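Local coordinates for protein antitoxin RelF (Mycobacterium tuberculosis, PDB 3G5O) that neutralizes the toxin RelG as the antitoxin of a type II toxin-antitoxin pair and, in complex with that toxin, represses its own promoter, at residues 21-26 with 32-37; 59-62 with 66-69. All blocks are in the same frame, centred on the assembly; numbering follows the deposited sequence.

Interaction 1: residues 21-26 with 32-37; sequences NEFVDA and DQITIT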
ATOM      1  N   ASN A  21      13.207  18.735  16.834  1.00 29.78           N
ATOM      2  CA  ASN A  21      12.267  18.302  17.851  1.00 30.58           C
ATOM      3  C   ASN A  21      10.857  18.659  17.414  1.00 29.25           C
ATOM      4  O   ASN A  21       9.950  17.832  17.520  1.00 27.98           O
ATOM      5  CB  ASN A  21      12.543  18.952  19.222  1.00 31.95           C
ATOM      6  CG  ASN A  21      13.638  18.248  20.008  1.00 37.89           C
ATOM      7  OD1 ASN A  21      13.909  17.062  19.795  1.00 41.38           O
ATOM      8  ND2 ASN A  21      14.270  18.983  20.955  1.00 41.33           N
ATOM      9  N   GLU A  22      10.681  19.897  16.926  1.00 27.57           N
ATOM     10  CA  GLU A  22       9.345  20.439  16.688  1.00 26.47           C
ATOM     11  C   GLU A  22       8.731  19.781  15.467  1.00 25.20           C
ATOM     12  O   GLU A  22       7.555  19.424  15.501  1.00 24.47           O
ATOM     13  CB  GLU A  22       9.392  21.979  16.505  1.00 27.27           C
ATOM     14  CG  GLU A  22       9.582  22.700  17.844  1.00 29.73           C
ATOM     15  CD  GLU A  22      11.039  22.732  18.277  1.00 36.44           C
ATOM     16  OE1 GLU A  22      11.910  22.389  17.444  1.00 34.44           O
ATOM     17  OE2 GLU A  22      11.318  23.098  19.451  1.00 39.28           O
ATOM     18  N   PHE A  23       9.529  19.606  14.418  1.00 23.31           N
ATOM     19  CA  PHE A  23       9.030  18.955  13.192  1.00 24.51           C
ATOM     20  C   PHE A  23       8.661  17.489  13.438  1.00 24.07           C
ATOM     21  O   PHE A  23       7.637  17.018  12.921  1.00 24.64           O
ATOM     22  CB  PHE A  23      10.015  19.110  12.012  1.00 23.70           C
ATOM     23  CG  PHE A  23       9.940  20.469  11.359  1.00 27.68           C
ATOM     24  CD1 PHE A  23       8.865  20.799  10.534  1.00 28.37           C
ATOM     25  CD2 PHE A  23      10.920  21.438  11.600  1.00 27.96           C
ATOM     26  CE1 PHE A  23       8.772  22.070   9.939  1.00 29.86           C
ATOM     27  CE2 PHE A  23      10.838  22.704  11.015  1.00 30.25           C
ATOM     28  CZ  PHE A  23       9.749  23.027  10.173  1.00 27.45           C
ATOM     29  N   VAL A  24       9.498  16.786  14.214  1.00 23.29           N
ATOM     30  CA  VAL A  24       9.192  15.410  14.622  1.00 23.94           C
ATOM     31  C   VAL A  24       7.909  15.352  15.482  1.00 25.53           C
ATOM     32  O   VAL A  24       7.015  14.515  15.217  1.00 23.92           O
ATOM     33  CB  VAL A  24      10.379  14.722  15.341  1.00 23.56           C
ATOM     34  CG1 VAL A  24       9.932  13.471  16.013  1.00 20.79           C
ATOM     35  CG2 VAL A  24      11.495  14.411  14.339  1.00 21.27           C
ATOM     36  N   ASP A  25       7.793  16.251  16.465  1.00 26.70           N
ATOM     37  CA  ASP A  25       6.566  16.324  17.281  1.00 28.62           C
ATOM     38  C   ASP A  25       5.341  16.535  16.404  1.00 28.67           C
ATOM     39  O   ASP A  25       4.298  15.916  16.670  1.00 29.71           O
ATOM     40  CB  ASP A  25       6.600  17.470  18.313  1.00 30.04           C
ATOM     41  CG  ASP A  25       7.357  17.133  19.576  1.00 35.75           C
ATOM     42  OD1 ASP A  25       7.546  15.938  19.944  1.00 42.19           O
ATOM     43  OD2 ASP A  25       7.764  18.110  20.234  1.00 43.07           O
ATOM     44  N   ALA A  26       5.462  17.400  15.377  1.00 28.06           N
ATOM     45  CA  ALA A  26       4.338  17.764  14.509  1.00 28.92           C
ATOM     46  C   ALA A  26       3.799  16.585  13.669  1.00 28.66           C
ATOM     47  O   ALA A  26       2.594  16.349  13.656  1.00 29.97           O
ATOM     48  CB  ALA A  26       4.674  18.950  13.585  1.00 28.46           C
ATOM     49  N   ASP A  32       0.367  14.750   8.965  1.00 28.19           N
ATOM     50  CA  ASP A  32       1.128  15.697   8.145  1.00 29.24           C
ATOM     51  C   ASP A  32       2.373  15.014   7.552  1.00 28.86           C
ATOM     52  O   ASP A  32       2.953  14.119   8.170  1.00 27.23           O
ATOM     53  CB  ASP A  32       1.590  16.892   8.997  1.00 30.56           C
ATOM     54  CG  ASP A  32       0.429  17.785   9.503  1.00 35.29           C
ATOM     55  OD1 ASP A  32      -0.718  17.696   9.004  1.00 37.40           O
ATOM     56  OD2 ASP A  32       0.694  18.603  10.415  1.00 41.39           O
ATOM     57  N   GLN A  33       2.778  15.420   6.354  1.00 28.50           N
ATOM     58  CA  GLN A  33       4.046  14.968   5.802  1.00 29.34           C
ATOM     59  C   GLN A  33       4.914  16.125   5.417  1.00 28.12           C
ATOM     60  O   GLN A  33       4.419  17.170   4.998  1.00 28.06           O
ATOM     61  CB  GLN A  33       3.873  14.085   4.579  1.00 29.84           C
ATOM     62  CG  GLN A  33       2.537  14.224   3.957  1.00 36.44           C
ATOM     63  CD  GLN A  33       2.379  13.256   2.790  1.00 39.84           C
ATOM     64  OE1 GLN A  33       1.408  12.505   2.730  1.00 42.38           O
ATOM     65  NE2 GLN A  33       3.341  13.278   1.867  1.00 38.32           N
ATOM     66  N   ILE A  34       6.210  15.910   5.527  1.00 26.62           N
ATOM     67  CA  ILE A  34       7.189  16.889   5.103  1.00 26.86           C
ATOM     68  C   ILE A  34       8.067  16.242   4.062  1.00 26.46           C
ATOM     69  O   ILE A  34       8.682  15.213   4.330  1.00 25.90           O
ATOM     70  CB  ILE A  34       8.092  17.288   6.257  1.00 26.69           C
ATOM     71  CG1 ILE A  34       7.259  17.786   7.437  1.00 26.52           C
ATOM     72  CG2 ILE A  34       9.125  18.344   5.782  1.00 28.22           C
ATOM     73  CD1 ILE A  34       8.074  17.998   8.687  1.00 29.19           C
ATOM     74  N   THR A  35       8.099  16.814   2.863  1.00 26.80           N
ATOM     75  CA  THR A  35       9.119  16.472   1.891  1.00 26.78           C
ATOM     76  C   THR A  35      10.283  17.429   2.133  1.00 27.65           C
ATOM     77  O   THR A  35      10.116  18.685   2.130  1.00 26.88           O
ATOM     78  CB  THR A  35       8.631  16.633   0.442  1.00 27.80           C
ATOM     79  OG1 THR A  35       7.482  15.819   0.211  1.00 29.47           O
ATOM     80  CG2 THR A  35       9.729  16.255  -0.568  1.00 27.26           C
ATOM     81  N   ILE A  36      11.454  16.836   2.327  1.00 27.04           N
ATOM     82  CA  ILE A  36      12.621  17.561   2.701  1.00 28.04           C
ATOM     83  C   ILE A  36      13.443  17.671   1.432  1.00 29.37           C
ATOM     84  O   ILE A  36      13.758  16.651   0.822  1.00 27.98           O
ATOM     85  CB  ILE A  36      13.426  16.803   3.784  1.00 27.87           C
ATOM     86  CG1 ILE A  36      12.646  16.739   5.112  1.00 27.61           C
ATOM     87  CG2 ILE A  36      14.792  17.453   3.991  1.00 27.47           C
ATOM     88  CD1 ILE A  36      13.363  15.892   6.183  1.00 31.53           C
ATOM     89  N   THR A  37      13.759  18.901   1.022  1.00 30.60           N
ATOM     90  CA  THR A  37      14.569  19.098  -0.187  1.00 33.46           C
ATOM     91  C   THR A  37      16.031  19.405   0.124  1.00 35.48           C
ATOM     92  O   THR A  37      16.367  19.951   1.177  1.00 35.04           O
ATOM     93  CB  THR A  37      14.009  20.214  -1.120  1.00 33.29           C
ATOM     94  OG1 THR A  37      14.116  21.469  -0.452  1.00 33.81           O
ATOM     95  CG2 THR A  37      12.572  19.960  -1.459  1.00 32.87           C
TER
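Asp32 meets Ala26 where the chain returns from helix 20-28 to strand 33-38. The two are near but not bonded: Asp32 OD2 stays 4.4 Å from Ala26 O, and both are acceptors. The carboxylate is engaged through OD1, which accepts the backbone N-H of Leu7. The link between the two backbones falls to the hydroxyl of Thr30, hydrogen-bonded both to Ala26 O and to Asp32 N. Two residues on, Ile34 makes the apolar contact. With CG1 anti to the carbonyl carbon (chi1 -55°) and CD1 extended beyond it (chi2 171°), the long branch reaches out to the helix. Its CD1 methyl lies 3.4 Å from CD1 of Phe23 and 4.0 Å from Phe23 CB, at the junction of ring and stem. It comes in obliquely to the ring, and the two side chains cross at about a right angle. Ile16 of helix 13-16 touches both residues, while Leu11 on strand 8-12 packs on Phe23 and Leu46 on strand 41-48 packs on Ile34. The helix is thus laid against the three-stranded sheet of the Phd/YefM antitoxin fold. Its Val24 instead packs on Ala43 of the second antitoxin subunit. With no hydrogen bond joining the two segments, the direct contact rests on dispersion between a methyl and an aromatic ring, with Ile16 touching both residues and the Thr30 hydroxyl tying the backbones in the turn.

Interaction 2: residues 59-62 with 66-69; sequences LYWL and GIRE
In Ile67, CG1 stands anti to the backbone N (chi1 -172°), and chi2 of 57° folds CD1 over toward the indole of Trp61. Ile67 CD1 therefore comes to rest 3.6 Å from Trp61 CE3, at the six-membered ring and oblique to it, the two side chains crossing at about a right angle. The rest of the isoleucine lies against the carbonyl of Trp61: its CG1 is 3.4 Å from Trp61 O, and CB and CG2 lie almost as near to that same oxygen. CG2 also approaches the next carbonyl, at 4.0 Å from Leu62 O.

The indole has further neighbours. Tyr60 CE2 sits 3.9 Å above the plane of the Trp61 ring, over its centre, and Trp61 NE1 is hydrogen-bonded to Ser69 OG of the toxin RelG. Next along, Arg68 runs extended from CG to NE, bringing NH2 to 3.9 Å from Leu62 CD2, a van der Waals contact in which the leucine methyl lies oblique to the guanidinium. The polar atoms of Arg68 are used between chains: NE forms a salt bridge with Glu63 of the toxin, and NH2 bonds to Leu62 O of the second antitoxin subunit, whose Leu62 also packs on this Leu62.

Ile67 fills the corner between the two helices with hydrocarbon, packed on the indole and against the Trp61 and Leu62 carbonyls, while Trp61 and Arg68 turn their nitrogens to neighbouring chains. The same side chains pack the bend and contact the other chains, which is consistent with the bend being shaped together with the toxin-antitoxin complex.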
ATOM      1  N   LEU A  59      -1.830  -0.668   2.778  1.00 16.57           N
ATOM      2  CA  LEU A  59      -1.189  -1.453   1.714  1.00 17.89           C
ATOM      3  C   LEU A  59      -1.503  -2.935   1.861  1.00 17.60           C
ATOM      4  O   LEU A  59      -1.920  -3.592   0.895  1.00 17.94           O
ATOM      5  CB  LEU A  59       0.326  -1.277   1.735  1.00 17.90           C
ATOM      6  CG  LEU A  59       0.925   0.015   1.192  1.00 22.80           C
ATOM      7  CD1 LEU A  59       2.349  -0.017   1.687  1.00 25.57           C
ATOM      8  CD2 LEU A  59       0.879   0.047  -0.341  1.00 23.84           C
ATOM      9  N   TYR A  60      -1.338  -3.465   3.070  1.00 18.09           N
ATOM     10  CA  TYR A  60      -1.673  -4.864   3.277  1.00 18.66           C
ATOM     11  C   TYR A  60      -3.129  -5.181   2.866  1.00 18.24           C
ATOM     12  O   TYR A  60      -3.388  -6.103   2.062  1.00 17.19           O
ATOM     13  CB  TYR A  60      -1.462  -5.288   4.751  1.00 19.33           C
ATOM     14  CG  TYR A  60      -1.968  -6.713   4.922  1.00 22.03           C
ATOM     15  CD1 TYR A  60      -1.152  -7.804   4.603  1.00 25.67           C
ATOM     16  CD2 TYR A  60      -3.264  -6.962   5.355  1.00 19.40           C
ATOM     17  CE1 TYR A  60      -1.631  -9.128   4.710  1.00 27.30           C
ATOM     18  CE2 TYR A  60      -3.738  -8.255   5.477  1.00 25.09           C
ATOM     19  CZ  TYR A  60      -2.921  -9.331   5.143  1.00 26.63           C
ATOM     20  OH  TYR A  60      -3.416 -10.611   5.264  1.00 30.83           O
ATOM     21  N   TRP A  61      -4.067  -4.439   3.459  1.00 17.51           N
ATOM     22  CA  TRP A  61      -5.488  -4.791   3.311  1.00 18.51           C
ATOM     23  C   TRP A  61      -6.017  -4.628   1.893  1.00 18.78           C
ATOM     24  O   TRP A  61      -6.802  -5.491   1.421  1.00 17.50           O
ATOM     25  CB  TRP A  61      -6.371  -4.056   4.306  1.00 17.70           C
ATOM     26  CG  TRP A  61      -6.312  -4.709   5.663  1.00 18.73           C
ATOM     27  CD1 TRP A  61      -5.691  -4.234   6.786  1.00 15.75           C
ATOM     28  CD2 TRP A  61      -6.903  -5.964   6.023  1.00 18.78           C
ATOM     29  NE1 TRP A  61      -5.877  -5.112   7.835  1.00 18.41           N
ATOM     30  CE2 TRP A  61      -6.606  -6.189   7.394  1.00 17.51           C
ATOM     31  CE3 TRP A  61      -7.626  -6.929   5.314  1.00 19.42           C
ATOM     32  CZ2 TRP A  61      -7.022  -7.339   8.080  1.00 18.78           C
ATOM     33  CZ3 TRP A  61      -8.060  -8.089   6.001  1.00 17.37           C
ATOM     34  CH2 TRP A  61      -7.742  -8.276   7.369  1.00 21.41           C
ATOM     35  N   LEU A  62      -5.560  -3.561   1.204  1.00 18.03           N
ATOM     36  CA  LEU A  62      -5.991  -3.338  -0.203  1.00 17.86           C
ATOM     37  C   LEU A  62      -5.560  -4.462  -1.145  1.00 17.61           C
ATOM     38  O   LEU A  62      -6.166  -4.644  -2.201  1.00 17.64           O
ATOM     39  CB  LEU A  62      -5.473  -1.972  -0.746  1.00 17.47           C
ATOM     40  CG  LEU A  62      -6.161  -0.739  -0.141  1.00 19.83           C
ATOM     41  CD1 LEU A  62      -5.560   0.533  -0.681  1.00 22.80           C
ATOM     42  CD2 LEU A  62      -7.651  -0.761  -0.439  1.00 21.04           C
ATOM     43  N   GLY A  66     -11.018  -9.997  -2.584  1.00 20.91           N
ATOM     44  CA  GLY A  66     -12.402  -9.741  -2.185  1.00 22.08           C
ATOM     45  C   GLY A  66     -12.495  -8.785  -1.005  1.00 22.41           C
ATOM     46  O   GLY A  66     -13.497  -8.825  -0.255  1.00 23.84           O
ATOM     47  N   ILE A  67     -11.462  -7.958  -0.794  1.00 21.25           N
ATOM     48  CA  ILE A  67     -11.477  -7.015   0.356  1.00 20.41           C
ATOM     49  C   ILE A  67     -12.695  -6.080   0.355  1.00 20.89           C
ATOM     50  O   ILE A  67     -13.381  -5.958   1.379  1.00 19.58           O
ATOM     51  CB  ILE A  67     -10.090  -6.238   0.592  1.00 20.02           C
ATOM     52  CG1 ILE A  67     -10.138  -5.440   1.913  1.00 19.86           C
ATOM     53  CG2 ILE A  67      -9.750  -5.324  -0.578  1.00 17.90           C
ATOM     54  CD1 ILE A  67     -10.453  -6.339   3.135  1.00 18.90           C
ATOM     55  N   ARG A  68     -13.010  -5.447  -0.778  1.00 20.68           N
ATOM     56  CA  ARG A  68     -14.112  -4.475  -0.776  1.00 21.11           C
ATOM     57  C   ARG A  68     -15.499  -5.132  -0.559  1.00 21.86           C
ATOM     58  O   ARG A  68     -16.355  -4.573   0.166  1.00 21.88           O
ATOM     59  CB  ARG A  68     -14.103  -3.645  -2.065  1.00 20.85           C
ATOM     60  CG  ARG A  68     -12.894  -2.727  -2.176  1.00 20.87           C
ATOM     61  CD  ARG A  68     -12.650  -2.338  -3.660  1.00 24.78           C
ATOM     62  NE  ARG A  68     -11.462  -1.483  -3.789  1.00 24.30           N
ATOM     63  CZ  ARG A  68     -10.231  -1.944  -3.924  1.00 24.70           C
ATOM     64  NH1 ARG A  68     -10.020  -3.253  -3.941  1.00 21.24           N
ATOM     65  NH2 ARG A  68      -9.211  -1.091  -4.040  1.00 24.72           N
ATOM     66  N   GLU A  69     -15.676  -6.296  -1.172  1.00 22.07           N
ATOM     67  CA  GLU A  69     -16.860  -7.161  -1.039  1.00 24.08           C
ATOM     68  C   GLU A  69     -17.035  -7.658   0.388  1.00 24.13           C
ATOM     69  O   GLU A  69     -18.159  -7.668   0.890  1.00 24.11           O
ATOM     70  CB  GLU A  69     -16.782  -8.363  -2.004  1.00 24.63           C
ATOM     71  CG  GLU A  69     -16.848  -7.960  -3.532  1.00 30.05           C
ATOM     72  CD  GLU A  69     -15.461  -7.593  -4.180  1.00 36.26           C
ATOM     73  OE1 GLU A  69     -14.452  -7.302  -3.490  1.00 33.30           O
ATOM     74  OE2 GLU A  69     -15.384  -7.603  -5.427  1.00 41.31           O
TER

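The two contacts share no helix or strand, and their centres lie 30 Å apart, on opposite sides of the chain's centre. Interaction 1 is partly buried and belongs to the globular part, joining a helix to the sheet; interaction 2 is a buried corner between consecutive helices on the elongated part. Strand 41-48, the neighbour of strand 33-38, leads directly into helix 49-62 and so connects them. Neither has a hydrogen bond between its own segments, and each relies on an isoleucine methyl against an aromatic ring. Their settings differ: around 21-26 and 32-37 the second antitoxin subunit packs nearby, whereas 59-62 and 66-69 meet both that subunit and the toxin.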